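Local coordinates for protein MmeI (Methylophilus methylotrophus, PDB 5HR4) that is a type IIL restriction-modification enzyme that recognises and cuts DNA and probably methylates adenine in it using S-adenosyl-L-methionine, at residues Ala781-Leu789 with Ile833-Arg844; Phe329-Phe337 with Phe350-Phe359. All coordinates share one frame; numbering follows the deposited sequence.

Contact 1 of 2, residues Ala781-Leu789 with Ile833-Arg844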
loop_
_atom_site.group_PDB
_atom_site.type_symbol
_atom_site.label_atom_id
_atom_site.label_comp_id
_atom_site.label_asym_id
_atom_site.label_seq_id
_atom_site.Cartn_x
_atom_site.Cartn_y
_atom_site.Cartn_z
ATOM N N ALA A 781 32.744 10.623 20.048
ATOM C CA ALA A 781 31.551 10.966 20.816
ATOM C C ALA A 781 31.825 10.818 22.308
ATOM O O ALA A 781 32.199 9.735 22.777
ATOM C CB ALA A 781 30.362 10.099 20.405
ATOM N N GLU A 782 31.635 11.910 23.045
ATOM C CA GLU A 782 31.792 11.881 24.484
ATOM C C GLU A 782 30.648 11.071 25.103
ATOM O O GLU A 782 29.578 10.939 24.498
ATOM C CB GLU A 782 31.822 13.310 25.024
ATOM N N PRO A 783 30.854 10.495 26.297
ATOM C CA PRO A 783 29.831 9.594 26.856
ATOM C C PRO A 783 28.474 10.249 27.044
ATOM O O PRO A 783 27.447 9.561 26.970
ATOM C CB PRO A 783 30.429 9.174 28.205
ATOM C CG PRO A 783 31.885 9.489 28.105
ATOM C CD PRO A 783 31.984 10.680 27.225
ATOM N N LEU A 784 28.445 11.558 27.301
ATOM C CA LEU A 784 27.186 12.265 27.475
ATOM C C LEU A 784 26.250 12.024 26.297
ATOM O O LEU A 784 25.063 11.719 26.483
ATOM C CB LEU A 784 27.465 13.757 27.654
ATOM C CG LEU A 784 26.296 14.721 27.445
ATOM C CD1 LEU A 784 25.304 14.626 28.589
ATOM C CD2 LEU A 784 26.815 16.145 27.282
ATOM N N ILE A 785 26.771 12.148 25.069
ATOM C CA ILE A 785 25.921 12.011 23.887
ATOM C C ILE A 785 25.379 10.591 23.772
ATOM O O ILE A 785 24.236 10.387 23.345
ATOM C CB ILE A 785 26.689 12.407 22.624
ATOM N N PHE A 786 26.184 9.595 24.166
ATOM C CA PHE A 786 25.678 8.228 24.240
ATOM C C PHE A 786 24.522 8.116 25.230
ATOM O O PHE A 786 23.622 7.284 25.051
ATOM C CB PHE A 786 26.793 7.260 24.644
ATOM C CG PHE A 786 26.292 5.886 24.957
ATOM C CD1 PHE A 786 26.135 4.953 23.951
ATOM C CD2 PHE A 786 25.920 5.543 26.248
ATOM C CE1 PHE A 786 25.654 3.684 24.223
ATOM C CE2 PHE A 786 25.427 4.279 26.529
ATOM C CZ PHE A 786 25.295 3.348 25.509
ATOM N N GLY A 787 24.553 8.901 26.302
ATOM C CA GLY A 787 23.412 8.929 27.190
ATOM C C GLY A 787 22.206 9.520 26.499
ATOM O O GLY A 787 21.097 8.989 26.599
ATOM N N LEU A 788 22.420 10.602 25.754
ATOM C CA LEU A 788 21.302 11.305 25.144
ATOM C C LEU A 788 20.581 10.418 24.139
ATOM O O LEU A 788 19.351 10.314 24.159
ATOM C CB LEU A 788 21.795 12.588 24.490
ATOM C CG LEU A 788 20.662 13.542 24.146
ATOM C CD1 LEU A 788 19.871 13.884 25.404
ATOM C CD2 LEU A 788 21.240 14.785 23.499
ATOM N N LEU A 789 21.333 9.750 23.263
ATOM C CA LEU A 789 20.726 8.877 22.261
ATOM C C LEU A 789 20.219 7.568 22.844
ATOM O O LEU A 789 19.476 6.852 22.169
ATOM C CB LEU A 789 21.727 8.570 21.152
ATOM C CG LEU A 789 22.471 9.765 20.588
ATOM C CD1 LEU A 789 23.276 9.311 19.393
ATOM C CD2 LEU A 789 21.497 10.876 20.216
ATOM N N ILE A 833 24.173 12.547 33.748
ATOM C CA ILE A 833 23.899 11.770 32.542
ATOM C C ILE A 833 25.104 10.910 32.165
ATOM O O ILE A 833 24.953 9.757 31.745
ATOM C CB ILE A 833 23.473 12.708 31.399
ATOM C CG1 ILE A 833 22.158 13.400 31.761
ATOM C CG2 ILE A 833 23.339 11.948 30.099
ATOM C CD1 ILE A 833 21.590 14.263 30.657
ATOM N N GLU A 834 26.318 11.438 32.330
ATOM C CA GLU A 834 27.493 10.609 32.080
ATOM C C GLU A 834 27.530 9.401 33.012
ATOM O O GLU A 834 27.849 8.288 32.578
ATOM C CB GLU A 834 28.760 11.446 32.218
ATOM C CG GLU A 834 28.821 12.554 31.175
ATOM C CD GLU A 834 29.950 13.533 31.401
ATOM O OE1 GLU A 834 30.564 13.488 32.492
ATOM O OE2 GLU A 834 30.217 14.343 30.481
ATOM N N GLU A 835 27.170 9.592 34.289
ATOM C CA GLU A 835 27.213 8.487 35.245
ATOM C C GLU A 835 26.211 7.391 34.887
ATOM O O GLU A 835 26.528 6.197 34.972
ATOM C CB GLU A 835 26.962 9.006 36.662
ATOM N N ALA A 836 24.996 7.769 34.490
ATOM C CA ALA A 836 24.049 6.762 34.018
ATOM C C ALA A 836 24.574 6.062 32.768
ATOM O O ALA A 836 24.452 4.836 32.632
ATOM C CB ALA A 836 22.695 7.409 33.741
ATOM N N ALA A 837 25.174 6.831 31.854
ATOM C CA ALA A 837 25.762 6.263 30.645
ATOM C C ALA A 837 26.729 5.133 30.979
ATOM O O ALA A 837 26.612 4.021 30.448
ATOM C CB ALA A 837 26.463 7.363 29.851
ATOM N N PHE A 838 27.674 5.386 31.890
ATOM C CA PHE A 838 28.603 4.331 32.271
ATOM C C PHE A 838 27.884 3.190 32.976
ATOM O O PHE A 838 28.306 2.029 32.863
ATOM C CB PHE A 838 29.724 4.899 33.144
ATOM C CG PHE A 838 30.769 5.657 32.371
ATOM C CD1 PHE A 838 31.589 4.999 31.463
ATOM C CD2 PHE A 838 30.937 7.026 32.554
ATOM C CE1 PHE A 838 32.550 5.693 30.749
ATOM C CE2 PHE A 838 31.902 7.729 31.840
ATOM C CZ PHE A 838 32.706 7.062 30.938
ATOM N N ALA A 839 26.787 3.487 33.685
ATOM C CA ALA A 839 26.025 2.426 34.335
ATOM C C ALA A 839 25.367 1.514 33.305
ATOM O O ALA A 839 25.348 0.287 33.480
ATOM C CB ALA A 839 24.981 3.023 35.280
ATOM N N ILE A 840 24.833 2.095 32.222
ATOM C CA ILE A 840 24.344 1.283 31.105
ATOM C C ILE A 840 25.476 0.439 30.524
ATOM O O ILE A 840 25.358 -0.790 30.396
ATOM C CB ILE A 840 23.697 2.171 30.024
ATOM C CG1 ILE A 840 22.368 2.739 30.513
ATOM C CG2 ILE A 840 23.464 1.375 28.766
ATOM C CD1 ILE A 840 21.790 3.818 29.624
ATOM N N LEU A 841 26.590 1.086 30.165
ATOM C CA LEU A 841 27.700 0.351 29.563
ATOM C C LEU A 841 28.120 -0.828 30.434
ATOM O O LEU A 841 28.208 -1.967 29.953
ATOM C CB LEU A 841 28.890 1.281 29.317
ATOM C CG LEU A 841 28.859 2.167 28.072
ATOM C CD1 LEU A 841 30.252 2.673 27.808
ATOM C CD2 LEU A 841 28.292 1.429 26.858
ATOM N N LYS A 842 28.361 -0.572 31.728
ATOM C CA LYS A 842 28.742 -1.648 32.638
ATOM C C LYS A 842 27.683 -2.743 32.656
ATOM O O LYS A 842 28.004 -3.932 32.536
ATOM C CB LYS A 842 28.978 -1.095 34.044
ATOM N N ALA A 843 26.408 -2.347 32.774
ATOM C CA ALA A 843 25.309 -3.310 32.797
ATOM C C ALA A 843 25.376 -4.259 31.607
ATOM O O ALA A 843 25.130 -5.466 31.748
ATOM C CB ALA A 843 23.972 -2.564 32.820
ATOM N N ARG A 844 25.720 -3.723 30.426
ATOM C CA ARG A 844 25.901 -4.545 29.230
ATOM C C ARG A 844 27.065 -5.512 29.389
ATOM O O ARG A 844 26.936 -6.708 29.100
ATOM C CB ARG A 844 26.138 -3.654 28.013
ATOM C CG ARG A 844 24.912 -2.991 27.416
ATOM C CD ARG A 844 25.354 -1.914 26.434
ATOM N NE ARG A 844 24.234 -1.246 25.786
ATOM C CZ ARG A 844 24.366 -0.461 24.722
ATOM N NH1 ARG A 844 25.570 -0.246 24.205
ATOM N NH2 ARG A 844 23.297 0.110 24.181
#
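F786 of helix 783-790 enters helix 827-845 as a knob into a hole, in a steep helix-helix crossing between the target recognition region and the C-terminal region. The local axes come within 8.0 Å and cross at 76°; 495 Å² is buried, no hydrogen bond joins the segments, and most of the touching atoms are hydrocarbon, the R844 guanidinium being the main polar group. G787, lacking a side chain, lets the backbones come close: its CA lies 4.2 Å from I833 CG2. The same methyl meets L784 CD1 at 3.6 Å, and at the partly exposed margin P783 CG rests 3.8 Å from F838 CZ. The hole itself is framed by A837, I840, L841 and R844. With CG anti to the backbone N (chi1 170°), the F786 ring is swung across to the other helix, where A837 CB and I840 CG2 lie at its edge and L841 CD2 comes obliquely to CZ at 3.8 Å. Putting an alanine here is likely to open a gap among these four residues and leave the R844 guanidinium without the ring edge against its face. R844 is positioned from outside the two segments, NH2 bonding to Y856 OH and NH1 to I762 O. The R844 guanidinium turns a face to the ring's edge: the planes stand 87° apart, and F786 CZ sits 3.6 Å above the guanidinium plane, displaced from the centre of the group.

Contact 2 of 2, residues Phe329-Phe337 with Phe350-Phe359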
loop_
_atom_site.group_PDB
_atom_site.type_symbol
_atom_site.label_atom_id
_atom_site.label_comp_id
_atom_site.label_asym_id
_atom_site.label_seq_id
_atom_site.Cartn_x
_atom_site.Cartn_y
_atom_site.Cartn_z
ATOM N N PHE A 329 -19.357 6.714 4.784
ATOM C CA PHE A 329 -20.774 7.031 4.639
ATOM C C PHE A 329 -21.689 5.986 5.261
ATOM O O PHE A 329 -22.744 6.342 5.789
ATOM C CB PHE A 329 -21.141 7.203 3.159
ATOM C CG PHE A 329 -20.694 6.068 2.297
ATOM C CD1 PHE A 329 -19.455 6.096 1.682
ATOM C CD2 PHE A 329 -21.509 4.972 2.096
ATOM C CE1 PHE A 329 -19.027 5.044 0.895
ATOM C CE2 PHE A 329 -21.098 3.923 1.305
ATOM C CZ PHE A 329 -19.842 3.958 0.706
ATOM N N LEU A 330 -21.291 4.708 5.212
ATOM C CA LEU A 330 -22.247 3.614 5.365
ATOM C C LEU A 330 -22.870 3.614 6.753
ATOM O O LEU A 330 -24.100 3.609 6.886
ATOM C CB LEU A 330 -21.570 2.275 5.059
ATOM C CG LEU A 330 -22.491 1.046 5.099
ATOM C CD1 LEU A 330 -23.710 1.271 4.264
ATOM C CD2 LEU A 330 -21.800 -0.235 4.679
ATOM N N ASP A 331 -22.045 3.637 7.802
ATOM C CA ASP A 331 -22.602 3.647 9.149
ATOM C C ASP A 331 -23.610 4.781 9.322
ATOM O O ASP A 331 -24.684 4.579 9.906
ATOM C CB ASP A 331 -21.501 3.759 10.204
ATOM C CG ASP A 331 -20.663 2.480 10.338
ATOM O OD1 ASP A 331 -21.127 1.412 9.866
ATOM O OD2 ASP A 331 -19.541 2.541 10.927
ATOM N N GLU A 332 -23.300 5.984 8.821
ATOM C CA GLU A 332 -24.255 7.072 9.028
ATOM C C GLU A 332 -25.555 6.795 8.296
ATOM O O GLU A 332 -26.629 7.160 8.786
ATOM C CB GLU A 332 -23.685 8.427 8.606
ATOM N N LEU A 333 -25.486 6.095 7.162
ATOM C CA LEU A 333 -26.706 5.732 6.446
ATOM C C LEU A 333 -27.560 4.734 7.224
ATOM O O LEU A 333 -28.780 4.692 7.039
ATOM C CB LEU A 333 -26.359 5.169 5.069
ATOM C CG LEU A 333 -25.812 6.172 4.055
ATOM C CD1 LEU A 333 -25.542 5.460 2.750
ATOM C CD2 LEU A 333 -26.790 7.317 3.843
ATOM N N TRP A 334 -26.956 3.922 8.088
ATOM C CA TRP A 334 -27.770 3.007 8.882
ATOM C C TRP A 334 -28.356 3.695 10.113
ATOM O O TRP A 334 -29.506 3.431 10.491
ATOM C CB TRP A 334 -26.955 1.779 9.268
ATOM C CG TRP A 334 -26.953 0.782 8.173
ATOM C CD1 TRP A 334 -25.977 0.591 7.226
ATOM C CD2 TRP A 334 -27.992 -0.144 7.872
ATOM N NE1 TRP A 334 -26.345 -0.416 6.372
ATOM C CE2 TRP A 334 -27.580 -0.884 6.747
ATOM C CE3 TRP A 334 -29.221 -0.440 8.462
ATOM C CZ2 TRP A 334 -28.357 -1.894 6.191
ATOM C CZ3 TRP A 334 -29.987 -1.448 7.916
ATOM C CH2 TRP A 334 -29.555 -2.159 6.786
ATOM N N VAL A 335 -27.600 4.591 10.743
ATOM C CA VAL A 335 -28.195 5.387 11.807
ATOM C C VAL A 335 -29.378 6.166 11.256
ATOM O O VAL A 335 -30.486 6.101 11.797
ATOM C CB VAL A 335 -27.141 6.303 12.460
ATOM C CG1 VAL A 335 -27.777 7.336 13.378
ATOM C CG2 VAL A 335 -26.139 5.468 13.236
ATOM N N GLU A 336 -29.181 6.867 10.140
ATOM C CA GLU A 336 -30.281 7.646 9.577
ATOM C C GLU A 336 -31.462 6.749 9.239
ATOM O O GLU A 336 -32.614 7.101 9.519
ATOM C CB GLU A 336 -29.813 8.423 8.347
ATOM C CG GLU A 336 -30.870 9.359 7.728
ATOM C CD GLU A 336 -30.356 10.073 6.469
ATOM O OE1 GLU A 336 -29.140 9.944 6.180
ATOM O OE2 GLU A 336 -31.148 10.754 5.765
ATOM N N PHE A 337 -31.194 5.563 8.681
ATOM C CA PHE A 337 -32.273 4.627 8.382
ATOM C C PHE A 337 -33.067 4.287 9.633
ATOM O O PHE A 337 -34.294 4.410 9.658
ATOM C CB PHE A 337 -31.726 3.350 7.750
ATOM C CG PHE A 337 -32.779 2.301 7.526
ATOM C CD1 PHE A 337 -33.861 2.552 6.680
ATOM C CD2 PHE A 337 -32.703 1.068 8.170
ATOM C CE1 PHE A 337 -34.858 1.578 6.485
ATOM C CE2 PHE A 337 -33.677 0.089 7.975
ATOM C CZ PHE A 337 -34.766 0.347 7.136
ATOM N N PHE A 350 -35.636 9.572 2.253
ATOM C CA PHE A 350 -34.402 8.811 2.442
ATOM C C PHE A 350 -34.087 7.946 1.230
ATOM O O PHE A 350 -32.916 7.808 0.850
ATOM C CB PHE A 350 -34.509 7.951 3.696
ATOM C CG PHE A 350 -33.257 7.189 4.031
ATOM C CD1 PHE A 350 -32.145 7.841 4.535
ATOM C CD2 PHE A 350 -33.206 5.808 3.874
ATOM C CE1 PHE A 350 -30.999 7.139 4.863
ATOM C CE2 PHE A 350 -32.055 5.091 4.197
ATOM C CZ PHE A 350 -30.953 5.757 4.692
ATOM N N HIS A 351 -35.110 7.364 0.598
ATOM C CA HIS A 351 -34.840 6.583 -0.603
ATOM C C HIS A 351 -34.281 7.464 -1.712
ATOM O O HIS A 351 -33.252 7.134 -2.320
ATOM C CB HIS A 351 -36.087 5.871 -1.100
ATOM C CG HIS A 351 -35.780 4.631 -1.877
ATOM N ND1 HIS A 351 -36.755 3.804 -2.394
ATOM C CD2 HIS A 351 -34.594 4.061 -2.197
ATOM C CE1 HIS A 351 -36.183 2.778 -2.998
ATOM N NE2 HIS A 351 -34.872 2.910 -2.892
ATOM N N LYS A 352 -34.963 8.578 -2.005
ATOM C CA LYS A 352 -34.495 9.477 -3.054
ATOM C C LYS A 352 -33.084 9.955 -2.765
ATOM O O LYS A 352 -32.283 10.108 -3.697
ATOM C CB LYS A 352 -35.443 10.669 -3.213
ATOM N N LYS A 353 -32.745 10.154 -1.486
ATOM C CA LYS A 353 -31.368 10.500 -1.147
ATOM C C LYS A 353 -30.410 9.364 -1.490
ATOM O O LYS A 353 -29.303 9.615 -1.975
ATOM C CB LYS A 353 -31.233 10.870 0.333
ATOM C CG LYS A 353 -29.921 11.611 0.625
ATOM C CD LYS A 353 -29.182 11.060 1.845
ATOM C CE LYS A 353 -29.601 11.759 3.127
ATOM N NZ LYS A 353 -28.812 11.302 4.308
ATOM N N LEU A 354 -30.813 8.108 -1.255
ATOM C CA LEU A 354 -29.948 6.992 -1.628
ATOM C C LEU A 354 -29.771 6.914 -3.140
ATOM O O LEU A 354 -28.662 6.673 -3.623
ATOM C CB LEU A 354 -30.486 5.668 -1.072
ATOM C CG LEU A 354 -30.430 5.482 0.462
ATOM C CD1 LEU A 354 -31.026 4.159 0.918
ATOM C CD2 LEU A 354 -29.013 5.581 0.977
ATOM N N ARG A 355 -30.837 7.157 -3.909
ATOM C CA ARG A 355 -30.745 7.055 -5.364
ATOM C C ARG A 355 -29.797 8.092 -5.952
ATOM O O ARG A 355 -29.178 7.840 -6.992
ATOM C CB ARG A 355 -32.129 7.207 -6.000
ATOM C CG ARG A 355 -32.140 7.226 -7.542
ATOM C CD ARG A 355 -31.545 5.949 -8.147
ATOM N NE ARG A 355 -31.571 5.988 -9.608
ATOM C CZ ARG A 355 -30.648 5.461 -10.413
ATOM N NH1 ARG A 355 -29.590 4.831 -9.923
ATOM N NH2 ARG A 355 -30.790 5.560 -11.724
ATOM N N GLY A 356 -29.661 9.252 -5.311
ATOM C CA GLY A 356 -28.850 10.325 -5.850
ATOM C C GLY A 356 -27.400 10.343 -5.417
ATOM O O GLY A 356 -26.701 11.312 -5.726
ATOM N N LEU A 357 -26.926 9.316 -4.703
ATOM C CA LEU A 357 -25.546 9.254 -4.226
ATOM C C LEU A 357 -24.637 8.691 -5.312
ATOM O O LEU A 357 -24.965 7.676 -5.933
ATOM C CB LEU A 357 -25.446 8.377 -2.980
ATOM C CG LEU A 357 -26.013 8.787 -1.625
ATOM C CD1 LEU A 357 -25.764 7.642 -0.662
ATOM C CD2 LEU A 357 -25.364 10.057 -1.090
ATOM N N THR A 358 -23.491 9.331 -5.531
ATOM C CA THR A 358 -22.537 8.876 -6.541
ATOM C C THR A 358 -21.208 8.526 -5.884
ATOM O O THR A 358 -20.774 9.199 -4.935
ATOM C CB THR A 358 -22.323 9.934 -7.637
ATOM O OG1 THR A 358 -22.006 11.196 -7.041
ATOM C CG2 THR A 358 -23.573 10.110 -8.459
ATOM N N PHE A 359 -20.564 7.465 -6.385
ATOM C CA PHE A 359 -19.298 6.976 -5.843
ATOM C C PHE A 359 -18.226 6.968 -6.927
ATOM O O PHE A 359 -18.474 6.533 -8.052
ATOM C CB PHE A 359 -19.484 5.581 -5.244
ATOM C CG PHE A 359 -20.550 5.529 -4.177
ATOM C CD1 PHE A 359 -20.222 5.701 -2.836
ATOM C CD2 PHE A 359 -21.880 5.359 -4.520
ATOM C CE1 PHE A 359 -21.185 5.688 -1.870
ATOM C CE2 PHE A 359 -22.853 5.329 -3.540
ATOM C CZ PHE A 359 -22.500 5.490 -2.216
#
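E336 and L333 on helix 318-340 meet F350, K353, L354 and L357 across a helical hairpin whose second arm, helix 344-355, leads into strand 359-361 of the Rossmann-like methyltransferase sheet. The local helix directions are nearly antiparallel, and the local axes come no closer than 11.9 Å, so side chains must span the interval. The E336 chain is extended, CG anti to the backbone N (chi1 -176°), which carries the carboxylate past the F350 ring. It arrives at the ring's edge, OE2 lying 3.3 Å from F350 CD1, with the two planes 71° apart. K353 comes from the opposite direction; its chain curls back to the carboxylate, and NZ forms a salt bridge with OE1. The modelled length of that bond is too short to be trusted at this resolution. F350 in turn presents one face to F337 CA, and its CZ stands 4.0 Å from F337 CB.

Deeper in, L333 reaches with CD1. It meets L357 CD1 tip to tip at 4.1 Å, but slides alongside L354, whose CD2 is 3.9 Å from L333 CD1. F329 holds CG between the backbone N and the carbonyl carbon (chi1 51°), which turns its ring toward the start of the strand. F359 CE1 lies over one face of it, 3.4 Å from F329 CZ, in an oblique pair with centroids 4.9 Å apart. F477 of the adjacent strand meets both rings.

The hairpin thus has a mostly hydrocarbon and aromatic interior, with one ion pair near its solvent side; burial probably supplies most of the cohesion, while the lysine is likely to balance a carboxylate lying beside an aromatic edge.

How the contacts relate
From the N terminus, contact 2 comes first and is the shorter closure: helix 318-340 turns back through a short connection into helix 344-355, with 12 residues between 329-337 and 350-359, and 350-359 then enters the central sheet of the methyltransferase domain. The chain next passes through the rest of that sheet and the target recognition region before contact 1 opens. There, 43 residues, including helix and short strands, separate 781-789 from 833-844, and the closure joins the target recognition region to the C-terminal helices. The two contacts lie in series, neither nested nor crossed. Their centres are about 60 Å apart and their nearest atoms about 41 Å, so each ties together a different part of this elongated chain.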